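Local coordinates for SEC-C motif domain protein (Psychrobacter arcticus, PDB 2I9W), which is of unknown function but binds two zinc ions, each through four cysteines, in small modules packed against a cystatin-like (NTF2-like) domain, at residues K112-V117 against K177-M182; T52-M57 against V104-K109; P32-L37 against Y61-L66. All blocks are in the same frame, centred on the assembly; numbering follows the deposited sequence.

Contact 1: residues K112-V117 against K177-M182. With ZN (zinc ion), chain C.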
loop_
_atom_site.group_PDB
_atom_site.type_symbol
_atom_site.label_atom_id
_atom_site.label_comp_id
_atom_site.label_asym_id
_atom_site.label_seq_id
_atom_site.Cartn_x
_atom_site.Cartn_y
_atom_site.Cartn_z
ATOM N N LYS A 112 12.961 3.378 -13.530
ATOM C CA LYS A 112 13.823 4.220 -12.720
ATOM C C LYS A 112 13.142 4.679 -11.454
ATOM O O LYS A 112 13.798 4.852 -10.445
ATOM C CB LYS A 112 14.267 5.449 -13.511
ATOM C CG LYS A 112 15.226 6.354 -12.786
ATOM N N ARG A 113 11.833 4.875 -11.499
ATOM C CA ARG A 113 11.126 5.396 -10.322
ATOM C C ARG A 113 9.903 4.594 -9.888
ATOM O O ARG A 113 9.169 5.021 -8.956
ATOM C CB ARG A 113 10.768 6.855 -10.551
ATOM C CG ARG A 113 9.875 7.099 -11.728
ATOM C CD ARG A 113 9.858 8.613 -12.146
ATOM N NE ARG A 113 11.128 9.364 -12.095
ATOM C CZ ARG A 113 11.975 9.618 -13.108
ATOM N NH1 ARG A 113 11.825 9.137 -14.352
ATOM N NH2 ARG A 113 13.052 10.346 -12.851
ATOM N N HIS A 114 9.651 3.453 -10.530
ATOM C CA HIS A 114 8.500 2.615 -10.165
ATOM C C HIS A 114 8.839 1.195 -9.764
ATOM O O HIS A 114 9.870 0.642 -10.148
ATOM C CB HIS A 114 7.541 2.481 -11.318
ATOM C CG HIS A 114 6.982 3.768 -11.771
ATOM N ND1 HIS A 114 7.582 4.513 -12.759
ATOM C CD2 HIS A 114 5.877 4.445 -11.394
ATOM C CE1 HIS A 114 6.880 5.611 -12.952
ATOM N NE2 HIS A 114 5.826 5.582 -12.162
ATOM N N ALA A 115 7.914 0.612 -9.007
ATOM C CA ALA A 115 8.022 -0.759 -8.561
ATOM C C ALA A 115 6.610 -1.344 -8.622
ATOM O O ALA A 115 5.614 -0.622 -8.536
ATOM C CB ALA A 115 8.596 -0.809 -7.142
ATOM N N GLN A 116 6.553 -2.653 -8.746
ATOM C CA GLN A 116 5.338 -3.401 -8.628
ATOM C C GLN A 116 5.451 -4.492 -7.539
ATOM O O GLN A 116 6.503 -4.991 -7.208
ATOM C CB GLN A 116 4.932 -4.007 -9.975
ATOM C CG GLN A 116 4.099 -3.067 -10.817
ATOM C CD GLN A 116 3.766 -3.547 -12.211
ATOM O OE1 GLN A 116 4.299 -4.539 -12.711
ATOM N NE2 GLN A 116 2.898 -2.789 -12.882
ATOM N N VAL A 117 4.292 -4.826 -7.012
ATOM C CA VAL A 117 4.079 -5.893 -6.032
ATOM C C VAL A 117 2.807 -6.613 -6.482
ATOM O O VAL A 117 1.727 -5.986 -6.621
ATOM C CB VAL A 117 3.828 -5.338 -4.614
ATOM C CG1 VAL A 117 3.642 -6.480 -3.593
ATOM C CG2 VAL A 117 4.954 -4.365 -4.210
ATOM N N LYS A 177 2.437 10.299 -19.827
ATOM C CA LYS A 177 2.441 9.132 -20.691
ATOM C C LYS A 177 3.766 8.325 -20.721
ATOM O O LYS A 177 3.772 7.149 -21.110
ATOM C CB LYS A 177 2.015 9.549 -22.114
ATOM C CG LYS A 177 2.996 10.410 -22.840
ATOM C CD LYS A 177 2.468 10.843 -24.216
ATOM C CE LYS A 177 2.435 9.686 -25.221
ATOM N NZ LYS A 177 1.856 10.139 -26.539
ATOM N N ARG A 178 4.868 8.934 -20.283
ATOM C CA ARG A 178 6.193 8.273 -20.204
ATOM C C ARG A 178 6.576 8.028 -18.742
ATOM O O ARG A 178 7.775 7.808 -18.403
ATOM C CB ARG A 178 7.270 9.122 -20.885
ATOM C CG ARG A 178 7.274 9.032 -22.409
ATOM C CD ARG A 178 7.949 7.745 -22.957
ATOM N NE ARG A 178 9.412 7.711 -22.794
ATOM C CZ ARG A 178 10.190 6.699 -23.193
ATOM N NH1 ARG A 178 9.662 5.626 -23.788
ATOM N NH2 ARG A 178 11.505 6.735 -22.985
ATOM N N CYS A 179 5.576 8.103 -17.868
ATOM C CA CYS A 179 5.817 7.989 -16.415
ATOM C C CYS A 179 4.702 7.195 -15.755
ATOM O O CYS A 179 4.539 6.052 -16.093
ATOM C CB CYS A 179 6.038 9.355 -15.740
ATOM S SG CYS A 179 6.823 9.326 -14.103
ATOM N N CYS A 180 3.921 7.785 -14.850
ATOM C CA CYS A 180 2.908 7.001 -14.115
ATOM C C CYS A 180 1.762 6.526 -15.018
ATOM O O CYS A 180 1.119 5.515 -14.734
ATOM C CB CYS A 180 2.414 7.792 -12.904
ATOM S SG CYS A 180 3.707 8.039 -11.632
ATOM N N GLY A 181 1.553 7.234 -16.134
ATOM C CA GLY A 181 0.567 6.846 -17.149
ATOM C C GLY A 181 0.897 5.562 -17.904
ATOM O O GLY A 181 0.003 4.992 -18.536
HETATM N N MSE A 182 2.159 5.112 -17.859
HETATM C CA MSE A 182 2.538 3.791 -18.345
HETATM C C MSE A 182 1.819 2.698 -17.552
HETATM O O MSE A 182 1.596 1.585 -18.051
HETATM C CB MSE A 182 4.044 3.533 -18.206
HETATM C CG MSE A 182 4.997 4.347 -19.063
HETATM SE SE MSE A 182 4.773 4.009 -20.956
HETATM C CE MSE A 182 4.307 2.115 -20.857
HETATM ZN ZN ZN C . 5.004 9.794 -12.566
#

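Contact 2: residues T52-M57 against V104-K109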
loop_
_atom_site.group_PDB
_atom_site.type_symbol
_atom_site.label_atom_id
_atom_site.label_comp_id
_atom_site.label_asym_id
_atom_site.label_seq_id
_atom_site.Cartn_x
_atom_site.Cartn_y
_atom_site.Cartn_z
ATOM N N THR A 52 10.767 -0.155 0.860
ATOM C CA THR A 52 10.541 -0.721 -0.458
ATOM C C THR A 52 9.038 -0.697 -0.745
ATOM O O THR A 52 8.249 -0.584 0.199
ATOM C CB THR A 52 11.060 -2.171 -0.530
ATOM O OG1 THR A 52 10.148 -3.036 0.134
ATOM C CG2 THR A 52 12.487 -2.317 0.069
ATOM N N ALA A 53 8.644 -0.848 -2.016
ATOM C CA ALA A 53 7.216 -0.975 -2.382
ATOM C C ALA A 53 6.515 -2.201 -1.734
ATOM O O ALA A 53 5.361 -2.123 -1.300
ATOM C CB ALA A 53 7.074 -0.994 -3.915
ATOM N N GLU A 54 7.241 -3.314 -1.634
ATOM C CA GLU A 54 6.694 -4.514 -1.003
ATOM C C GLU A 54 6.358 -4.220 0.472
ATOM O O GLU A 54 5.263 -4.538 0.949
ATOM C CB GLU A 54 7.606 -5.745 -1.124
ATOM C CG GLU A 54 6.980 -6.896 -0.302
ATOM C CD GLU A 54 7.829 -8.102 -0.195
ATOM O OE1 GLU A 54 8.736 -8.264 -1.037
ATOM O OE2 GLU A 54 7.553 -8.898 0.736
ATOM N N HIS A 55 7.277 -3.559 1.160
ATOM C CA HIS A 55 7.051 -3.194 2.531
ATOM C C HIS A 55 5.905 -2.200 2.635
ATOM O O HIS A 55 5.036 -2.346 3.495
ATOM C CB HIS A 55 8.343 -2.657 3.099
ATOM C CG HIS A 55 8.324 -2.499 4.572
ATOM N ND1 HIS A 55 9.350 -1.894 5.261
ATOM C CD2 HIS A 55 7.399 -2.857 5.495
ATOM C CE1 HIS A 55 9.070 -1.913 6.551
ATOM N NE2 HIS A 55 7.888 -2.478 6.718
ATOM N N LEU A 56 5.838 -1.210 1.728
ATOM C CA LEU A 56 4.675 -0.324 1.756
ATOM C C LEU A 56 3.329 -1.058 1.591
ATOM O O LEU A 56 2.383 -0.828 2.353
ATOM C CB LEU A 56 4.793 0.816 0.729
ATOM C CG LEU A 56 3.713 1.924 0.835
ATOM C CD1 LEU A 56 3.895 2.746 2.158
ATOM C CD2 LEU A 56 3.673 2.820 -0.399
HETATM N N MSE A 57 3.282 -1.980 0.633
HETATM C CA MSE A 57 2.090 -2.736 0.342
HETATM C C MSE A 57 1.636 -3.511 1.589
HETATM O O MSE A 57 0.442 -3.558 1.910
HETATM C CB MSE A 57 2.396 -3.644 -0.850
HETATM C CG MSE A 57 1.246 -4.442 -1.395
HETATM SE SE MSE A 57 0.844 -6.002 -0.322
HETATM C CE MSE A 57 2.628 -6.619 0.099
ATOM N N VAL A 104 3.124 -12.503 -3.839
ATOM C CA VAL A 104 3.532 -13.380 -4.940
ATOM C C VAL A 104 4.876 -12.933 -5.516
ATOM O O VAL A 104 5.776 -13.774 -5.767
ATOM C CB VAL A 104 2.451 -13.448 -6.018
ATOM C CG1 VAL A 104 2.934 -14.281 -7.242
ATOM C CG2 VAL A 104 1.139 -13.978 -5.427
ATOM N N ALA A 105 5.063 -11.636 -5.730
ATOM C CA ALA A 105 6.274 -11.163 -6.422
ATOM C C ALA A 105 6.454 -9.694 -6.154
ATOM O O ALA A 105 5.480 -8.972 -5.948
ATOM C CB ALA A 105 6.183 -11.413 -7.940
ATOM N N HIS A 106 7.713 -9.282 -6.127
ATOM C CA HIS A 106 8.112 -7.887 -5.933
ATOM C C HIS A 106 9.088 -7.534 -7.041
ATOM O O HIS A 106 10.075 -8.273 -7.284
ATOM C CB HIS A 106 8.757 -7.741 -4.559
ATOM C CG HIS A 106 9.243 -6.369 -4.256
ATOM N ND1 HIS A 106 10.390 -6.135 -3.531
ATOM C CD2 HIS A 106 8.770 -5.154 -4.624
ATOM C CE1 HIS A 106 10.587 -4.834 -3.447
ATOM N NE2 HIS A 106 9.622 -4.215 -4.103
ATOM N N THR A 107 8.802 -6.423 -7.729
ATOM C CA THR A 107 9.571 -5.961 -8.860
ATOM C C THR A 107 10.085 -4.573 -8.479
ATOM O O THR A 107 9.460 -3.591 -8.818
ATOM C CB THR A 107 8.661 -5.867 -10.114
ATOM O OG1 THR A 107 8.156 -7.175 -10.465
ATOM C CG2 THR A 107 9.431 -5.268 -11.311
ATOM N N PRO A 108 11.205 -4.493 -7.739
ATOM C CA PRO A 108 11.629 -3.189 -7.227
ATOM C C PRO A 108 12.115 -2.192 -8.309
ATOM O O PRO A 108 12.132 -0.986 -8.074
ATOM C CB PRO A 108 12.771 -3.535 -6.251
ATOM C CG PRO A 108 13.175 -4.874 -6.564
ATOM C CD PRO A 108 12.084 -5.582 -7.292
ATOM N N LYS A 109 12.504 -2.711 -9.460
ATOM C CA LYS A 109 13.086 -1.895 -10.523
ATOM C C LYS A 109 12.241 -1.993 -11.781
ATOM O O LYS A 109 12.767 -2.284 -12.861
ATOM C CB LYS A 109 14.526 -2.332 -10.798
ATOM C CG LYS A 109 15.515 -1.946 -9.719
ATOM C CD LYS A 109 16.993 -2.210 -10.166
HETATM O O HOH W 1 10.510 -1.444 -4.000
#

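Contact 3: residues P32-L37 against Y61-L66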
loop_
_atom_site.group_PDB
_atom_site.type_symbol
_atom_site.label_atom_id
_atom_site.label_comp_id
_atom_site.label_asym_id
_atom_site.label_seq_id
_atom_site.Cartn_x
_atom_site.Cartn_y
_atom_site.Cartn_z
ATOM N N PRO A 32 5.242 0.360 13.728
ATOM C CA PRO A 32 6.083 1.565 13.648
ATOM C C PRO A 32 5.794 2.519 12.459
ATOM O O PRO A 32 5.944 3.742 12.573
ATOM C CB PRO A 32 7.511 0.980 13.557
ATOM C CG PRO A 32 7.385 -0.365 14.200
ATOM C CD PRO A 32 6.043 -0.876 13.793
ATOM N N TYR A 33 5.378 1.937 11.340
ATOM C CA TYR A 33 5.127 2.657 10.121
ATOM C C TYR A 33 3.799 3.356 10.271
ATOM O O TYR A 33 3.664 4.502 9.887
ATOM C CB TYR A 33 5.189 1.698 8.917
ATOM C CG TYR A 33 6.566 1.136 8.810
ATOM C CD1 TYR A 33 7.578 1.872 8.211
ATOM C CD2 TYR A 33 6.896 -0.057 9.401
ATOM C CE1 TYR A 33 8.858 1.412 8.176
ATOM C CE2 TYR A 33 8.196 -0.524 9.407
ATOM C CZ TYR A 33 9.173 0.229 8.790
ATOM O OH TYR A 33 10.472 -0.213 8.734
ATOM N N HIS A 34 2.794 2.663 10.786
ATOM C CA HIS A 34 1.494 3.307 10.951
ATOM C C HIS A 34 1.678 4.490 11.950
ATOM O O HIS A 34 1.290 5.621 11.702
ATOM C CB HIS A 34 0.480 2.339 11.515
ATOM C CG HIS A 34 0.107 1.233 10.579
ATOM N ND1 HIS A 34 -0.456 0.047 11.001
ATOM C CD2 HIS A 34 0.304 1.101 9.253
ATOM C CE1 HIS A 34 -0.667 -0.725 9.949
ATOM N NE2 HIS A 34 -0.213 -0.102 8.873
ATOM N N ASP A 35 2.279 4.195 13.088
ATOM C CA ASP A 35 2.458 5.235 14.127
ATOM C C ASP A 35 3.314 6.400 13.633
ATOM O O ASP A 35 3.100 7.556 14.005
ATOM C CB ASP A 35 3.053 4.583 15.386
ATOM C CG ASP A 35 2.043 3.727 16.145
ATOM O OD1 ASP A 35 0.842 3.696 15.784
ATOM O OD2 ASP A 35 2.462 3.055 17.108
ATOM N N GLY A 36 4.288 6.086 12.793
ATOM C CA GLY A 36 5.232 7.062 12.275
ATOM C C GLY A 36 4.592 8.122 11.408
ATOM O O GLY A 36 4.843 9.313 11.587
ATOM N N LEU A 37 3.761 7.676 10.471
ATOM C CA LEU A 37 3.053 8.570 9.557
ATOM C C LEU A 37 1.999 9.355 10.330
ATOM O O LEU A 37 1.743 10.526 10.016
ATOM C CB LEU A 37 2.410 7.787 8.409
ATOM C CG LEU A 37 2.444 8.410 7.013
ATOM C CD1 LEU A 37 3.837 8.907 6.672
ATOM C CD2 LEU A 37 1.986 7.393 5.973
ATOM N N TYR A 61 -1.976 -3.154 3.579
ATOM C CA TYR A 61 -2.817 -4.298 3.928
ATOM C C TYR A 61 -3.154 -4.309 5.434
ATOM O O TYR A 61 -4.300 -4.411 5.829
ATOM C CB TYR A 61 -2.125 -5.613 3.531
ATOM C CG TYR A 61 -2.916 -6.772 4.048
ATOM C CD1 TYR A 61 -4.033 -7.192 3.396
ATOM C CD2 TYR A 61 -2.567 -7.395 5.241
ATOM C CE1 TYR A 61 -4.839 -8.230 3.902
ATOM C CE2 TYR A 61 -3.343 -8.410 5.770
ATOM C CZ TYR A 61 -4.499 -8.829 5.093
ATOM O OH TYR A 61 -5.276 -9.859 5.585
ATOM N N SER A 62 -2.131 -4.156 6.260
ATOM C CA SER A 62 -2.328 -4.133 7.730
ATOM C C SER A 62 -3.193 -2.940 8.152
ATOM O O SER A 62 -3.987 -3.056 9.093
ATOM C CB SER A 62 -0.965 -4.078 8.419
ATOM O OG SER A 62 -0.271 -5.264 8.109
ATOM N N ALA A 63 -3.100 -1.830 7.417
ATOM C CA ALA A 63 -3.960 -0.660 7.691
ATOM C C ALA A 63 -5.414 -0.965 7.290
ATOM O O ALA A 63 -6.314 -0.473 7.914
ATOM C CB ALA A 63 -3.411 0.595 6.964
ATOM N N PHE A 64 -5.635 -1.781 6.261
ATOM C CA PHE A 64 -7.010 -2.235 5.918
ATOM C C PHE A 64 -7.565 -3.072 7.069
ATOM O O PHE A 64 -8.643 -2.807 7.620
ATOM C CB PHE A 64 -7.011 -3.048 4.619
ATOM C CG PHE A 64 -6.755 -2.212 3.379
ATOM C CD1 PHE A 64 -7.422 -1.005 3.227
ATOM C CD2 PHE A 64 -5.923 -2.639 2.377
ATOM C CE1 PHE A 64 -7.233 -0.219 2.103
ATOM C CE2 PHE A 64 -5.726 -1.832 1.244
ATOM C CZ PHE A 64 -6.380 -0.627 1.147
ATOM N N VAL A 65 -6.781 -4.069 7.481
ATOM C CA VAL A 65 -7.238 -5.009 8.504
ATOM C C VAL A 65 -7.553 -4.293 9.820
ATOM O O VAL A 65 -8.614 -4.560 10.437
ATOM C CB VAL A 65 -6.181 -6.116 8.742
ATOM C CG1 VAL A 65 -6.646 -7.045 9.933
ATOM C CG2 VAL A 65 -5.946 -6.888 7.486
ATOM N N LEU A 66 -6.664 -3.378 10.229
ATOM C CA LEU A 66 -6.771 -2.683 11.512
ATOM C C LEU A 66 -7.597 -1.395 11.453
ATOM O O LEU A 66 -7.849 -0.769 12.478
ATOM C CB LEU A 66 -5.383 -2.407 12.097
ATOM C CG LEU A 66 -4.501 -3.662 12.357
ATOM C CD1 LEU A 66 -3.061 -3.268 12.760
ATOM C CD2 LEU A 66 -5.091 -4.655 13.411
#

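Contact 1: residues K112-V117 against K177-M182
His114, at the start of strand 114-125, brings the edge of its imidazole against two cysteines that hold a zinc ion. The metal bonds come first: Cys179 SG and Cys180 SG each lie 2.4 Å from zinc, and Cys168 and Cys170 complete the four-sulfur site. The torsions of the neighbouring cysteines differ, Cys179 SG standing anti to its backbone N (chi1 -162°) and Cys180 SG beside that of Cys180, and in this way two consecutive residues reach one metal.

The only hydrogen bond across the contact is His114 NE2 to Cys180 SG, 3.3 Å long and nearly straight (167° at the hydrogen), with the sulfur close to the ring plane. The other ring nitrogen, ND1, is hydrogen-bonded to Ser111 OG, which, with the bond from NE2, probably fixes the rotation of the imidazole. An N-H directed at a zinc-bound sulfur probably draws off some of the negative charge of the four-thiolate site. The site is the SEC-C motif, a short cysteine-rich zinc module with a Cys-X-Cys pair followed by adjacent cysteines; here it is secured to the sheet of the NTF2-like domain through a second-shell histidine.

Van der Waals contacts flank this bond. His114 CE1 lies 3.9 Å from Cys179 SG, again at the ring edge. Arg113 touches the same sulfur with a methylene, CD lying 3.7 Å from Cys179 SG; its chain bends at chi3, and its charged end has a long, weak ion pair with Glu174. Val139 of strand 128-142 packs on both His114 and Cys180, and the ring of Tyr183 meets the imidazole at about 55°.

Contact 2: residues T52-M57 against V104-K109
The N-terminal turn of helix 53-66 lies over the end of strand 97-107, with Glu54 CA and His106 CA 6.1 Å apart. The His106 imidazole is filled in on both faces. Over one, Glu54 CB sits almost on the ring normal, 3.6 Å from the centroid of the His106 ring, a CH-pi contact; over the other lies Pro108 CD. His106 CG is anti to the backbone N (chi1 178°), and this carries the ring across to the helix.

The carboxylate of Glu54 stands steeply to the ring plane, with OE1 3.6 Å from His106 CB, while OE2 forms a salt bridge with Arg58. At the ring edge a water bridges the two segments: it accepts from Ala53 N at 2.8 Å and lies 2.9 Å from His106 NE2. Thr52 CB comes within 4.0 Å of His106 CE1. A leucine in place of His106 would probably leave the water held by the Ala53 amide without its partner at NE2, and Glu54 CB without a flat ring beneath it.

Thr52 is the N-cap, its OG1 accepting from His55 N at 3.1 Å, so side chain and water between them serve amides of the first turn. A classic beta bulge at Val104 and Ala105, opposite Glu118, precedes His106 in the strand. A helix packed against an antiparallel sheet in this way fits the cystatin-like (NTF2-like) fold of this domain.

Contact 3: residues P32-L37 against Y61-L66
The imidazole of His34 is the one flat group that carries this contact, and it comes to helix 53-66 mainly by its edge. Near the ring plane lie Ser62 CB, 3.7 Å from His34 CE1, and, more loosely, Leu66 CD1, 4.5 Å from the same carbon. The amide of Ala63 approaches obliquely, its N 3.7 Å from His34 NE2, and Ala63 CB is 3.8 Å from that same nitrogen. Tyr71 of helix 69-74 meets the imidazole edge-to-face and also touches Ala63, thereby joining a third helix to the pair.

The two helices lie nearly at right angles, at 82°, with axes 11.1 Å apart at closest approach. That spacing is spanned by the His34 ring, which reaches the small residues Ser62 and Ala63, with Leu66 more loosely beside them. His34 CG is anti to its carbonyl carbon (chi1 -68°), which directs the ring out from helix 31-39 toward its neighbour. The crossing joins the N-terminal zinc-binding module to the main helix of the NTF2-like domain, close to the metal: measured between nearest atoms, the side chain of Ser62 is about 4 Å from the zinc, and about 3 Å from the side chains of Cys11 and Cys30, two of its ligands.

No hydrogen bond runs directly between the two segments. Instead, His34 NE2 is hydrogen-bonded to Thr59 O, one turn before Ala63, and ND1 to Tyr26 OH, while Ser62 OG bonds to Arg58 O. Polar partners at both ring nitrogens imply a buried imidazole whose needs are met and whose rotation is probably fixed, while the CE1-NE2 side of the ring packs against Ser62 and Ala63.

Helix 53-66 and the sheet connect the three sites. Contacts 1 and 2, with centres 13 Å apart, meet directly: Gln116 O and Thr107 N, 2.8 Å apart, probably form a hydrogen bond between adjacent strands, and Ala115 CB rests 3.6 Å from Ala53 CB. Contacts 2 and 3 use the two ends of helix 53-66, their centres 16 Å apart. Contacts 1 and 3 do not touch; their centres are 24 Å apart, on opposite sides of the chain's centre, and each lies beside a different zinc ion. Contact 2 sits between them, with the nearest side-chain atom of Glu54 about 10 Å from the zinc of the N-terminal site, whose ligands include Cys11.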